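Local coordinates for stromal cell-derived factor 2-like protein (Arabidopsis thaliana, PDB 3MAL) that takes part in protein quality control and the unfolded protein response in the endoplasmic reticulum, in a complex needed for accumulation of a plant immune receptor kinase, at residues I24-E29 with W184-G189. Numbering follows the deposited sequence.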
loop_
_atom_site.group_PDB
_atom_site.type_symbol
_atom_site.label_atom_id
_atom_site.label_comp_id
_atom_site.label_asym_id
_atom_site.label_seq_id
_atom_site.Cartn_x
_atom_site.Cartn_y
_atom_site.Cartn_z
ATOM N N ILE A 24 2.724 -9.720 1.728
ATOM C CA ILE A 24 1.564 -9.696 0.840
ATOM C C ILE A 24 1.854 -8.972 -0.468
ATOM O O ILE A 24 2.774 -8.150 -0.540
ATOM C CB ILE A 24 0.324 -9.024 1.503
ATOM C CG1 ILE A 24 0.544 -7.518 1.707
ATOM C CG2 ILE A 24 -0.110 -9.813 2.774
ATOM C CD1 ILE A 24 -0.718 -6.735 2.096
ATOM N N LYS A 25 1.071 -9.304 -1.491
ATOM C CA LYS A 25 0.856 -8.401 -2.605
ATOM C C LYS A 25 -0.531 -7.760 -2.447
ATOM O O LYS A 25 -1.419 -8.315 -1.784
ATOM C CB LYS A 25 1.003 -9.118 -3.934
ATOM C CG LYS A 25 2.371 -9.740 -4.118
ATOM C CD LYS A 25 2.604 -10.138 -5.581
ATOM C CE LYS A 25 4.019 -10.714 -5.752
ATOM N NZ LYS A 25 4.213 -11.196 -7.149
ATOM N N LEU A 26 -0.673 -6.554 -2.982
ATOM C CA LEU A 26 -1.916 -5.816 -2.923
ATOM C C LEU A 26 -2.364 -5.531 -4.344
ATOM O O LEU A 26 -1.707 -4.776 -5.073
ATOM C CB LEU A 26 -1.715 -4.518 -2.129
ATOM C CG LEU A 26 -3.001 -3.943 -1.548
ATOM C CD1 LEU A 26 -3.533 -4.778 -0.363
ATOM C CD2 LEU A 26 -2.771 -2.464 -1.140
ATOM N N MET A 27 -3.469 -6.157 -4.747
ATOM C CA MET A 27 -3.969 -6.038 -6.094
ATOM C C MET A 27 -5.112 -5.031 -6.175
ATOM O O MET A 27 -6.063 -5.092 -5.385
ATOM C CB MET A 27 -4.442 -7.402 -6.596
ATOM C CG MET A 27 -4.854 -7.416 -8.073
ATOM S SD MET A 27 -5.710 -8.923 -8.598
ATOM C CE MET A 27 -7.346 -8.581 -7.977
ATOM N N HIS A 28 -4.997 -4.122 -7.145
ATOM C CA HIS A 28 -6.042 -3.158 -7.508
ATOM C C HIS A 28 -7.244 -3.913 -8.080
ATOM O O HIS A 28 -7.114 -4.637 -9.067
ATOM C CB HIS A 28 -5.460 -2.213 -8.556
ATOM C CG HIS A 28 -6.364 -1.082 -8.953
ATOM N ND1 HIS A 28 -6.813 -0.125 -8.066
ATOM C CD2 HIS A 28 -6.855 -0.727 -10.164
ATOM C CE1 HIS A 28 -7.549 0.765 -8.712
ATOM N NE2 HIS A 28 -7.605 0.412 -9.982
ATOM N N GLU A 29 -8.403 -3.794 -7.458
ATOM C CA GLU A 29 -9.521 -4.631 -7.945
ATOM C C GLU A 29 -9.912 -4.432 -9.410
ATOM O O GLU A 29 -10.166 -5.397 -10.110
ATOM C CB GLU A 29 -10.760 -4.496 -7.088
ATOM C CG GLU A 29 -11.861 -5.470 -7.548
ATOM C CD GLU A 29 -13.090 -5.399 -6.660
ATOM O OE1 GLU A 29 -13.599 -4.278 -6.423
ATOM O OE2 GLU A 29 -13.572 -6.471 -6.208
ATOM N N TRP A 184 -9.012 -2.491 -3.087
ATOM C CA TRP A 184 -7.854 -3.371 -3.228
ATOM C C TRP A 184 -8.142 -4.735 -2.589
ATOM O O TRP A 184 -9.058 -4.874 -1.780
ATOM C CB TRP A 184 -6.621 -2.739 -2.553
ATOM C CG TRP A 184 -6.185 -1.435 -3.193
ATOM C CD1 TRP A 184 -6.739 -0.198 -3.001
ATOM C CD2 TRP A 184 -5.103 -1.247 -4.123
ATOM N NE1 TRP A 184 -6.069 0.745 -3.753
ATOM C CE2 TRP A 184 -5.066 0.130 -4.449
ATOM C CE3 TRP A 184 -4.175 -2.104 -4.714
ATOM C CZ2 TRP A 184 -4.122 0.666 -5.342
ATOM C CZ3 TRP A 184 -3.233 -1.576 -5.601
ATOM C CH2 TRP A 184 -3.214 -0.201 -5.899
ATOM N N LEU A 185 -7.322 -5.718 -2.952
ATOM C CA LEU A 185 -7.401 -7.090 -2.441
ATOM C C LEU A 185 -5.975 -7.589 -2.104
ATOM O O LEU A 185 -5.058 -7.495 -2.934
ATOM C CB LEU A 185 -8.032 -8.005 -3.508
ATOM C CG LEU A 185 -9.373 -7.520 -4.109
ATOM C CD1 LEU A 185 -9.464 -7.724 -5.609
ATOM C CD2 LEU A 185 -10.543 -8.175 -3.444
ATOM N N ALA A 186 -5.780 -8.098 -0.897
ATOM C CA ALA A 186 -4.520 -8.771 -0.595
ATOM C C ALA A 186 -4.497 -10.133 -1.285
ATOM O O ALA A 186 -5.481 -10.891 -1.245
ATOM C CB ALA A 186 -4.300 -8.909 0.923
ATOM N N ALA A 187 -3.371 -10.440 -1.927
ATOM C CA ALA A 187 -3.199 -11.737 -2.616
ATOM C C ALA A 187 -1.762 -12.289 -2.528
ATOM O O ALA A 187 -0.822 -11.594 -2.069
ATOM C CB ALA A 187 -3.619 -11.589 -4.070
ATOM N N GLU A 188 -1.574 -13.529 -2.972
ATOM C CA GLU A 188 -0.223 -14.086 -3.121
ATOM C C GLU A 188 0.644 -13.964 -1.872
ATOM O O GLU A 188 1.858 -13.873 -1.968
ATOM C CB GLU A 188 0.516 -13.430 -4.298
ATOM C CG GLU A 188 -0.078 -13.822 -5.586
ATOM C CD GLU A 188 0.552 -13.161 -6.794
ATOM O OE1 GLU A 188 1.798 -13.057 -6.916
ATOM O OE2 GLU A 188 -0.231 -12.783 -7.670
ATOM N N GLY A 189 0.033 -13.973 -0.703
ATOM C CA GLY A 189 0.801 -13.676 0.489
ATOM C C GLY A 189 1.404 -14.874 1.192
ATOM O O GLY A 189 1.131 -16.022 0.846
#
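Trp184 lays its broad indole between Leu26 and His28, and this wedge shapes one face of the antiparallel ladder that joins strand 23-28 to strand 184-190. Leu26 CD2 lies 3.5 Å above one face of the indole, toward its rim. Over the opposite face sits the CB of His28, 4.0 Å from the centroid of the six-membered ring in a CH-pi contact, and the imidazole edge points at that face in a T-shaped pair, planes at 62°. Trp184 reaches this slot because its CG lies anti to the carbonyl carbon (chi1 -63°); its NE1 donates to the carbonyl of Leu155. Ala186 offers only a methyl to Leu26 and Ile24, a small residue where two branched ones converge.

The other face carries the unbranched Lys25 and Met27 opposite Ala187 and Leu185. Met27 and Leu185 lie alongside each other, and the Met27 chain bends at chi3, bringing its CE to Leu185 CD1. The same CD1 also rests against CB and CG of Glu29, whose carboxylate pairs with Arg143. Further along, the extended Lys25 chain runs past Glu188 CB and carries NZ to Glu188 OE1, 3.1 Å away, in a salt bridge; OE2 pairs with Arg34.

Four backbone hydrogen bonds bind Lys25 to Ala187 and Met27 to Leu185; that from Met27 N to Leu185 O, 2.8 Å, is nearly straight (170°). First and last barrel strands meet here, closing the six-stranded barrel of the beta-trefoil. Its chemistry is divided: aromatic and aliphatic groups fill the buried face, while the other, with Met27, Leu185 and Ala187 partly exposed, is apolar until the chain turns at Glu188, where a salt bridge probably offsets the lysine's charge.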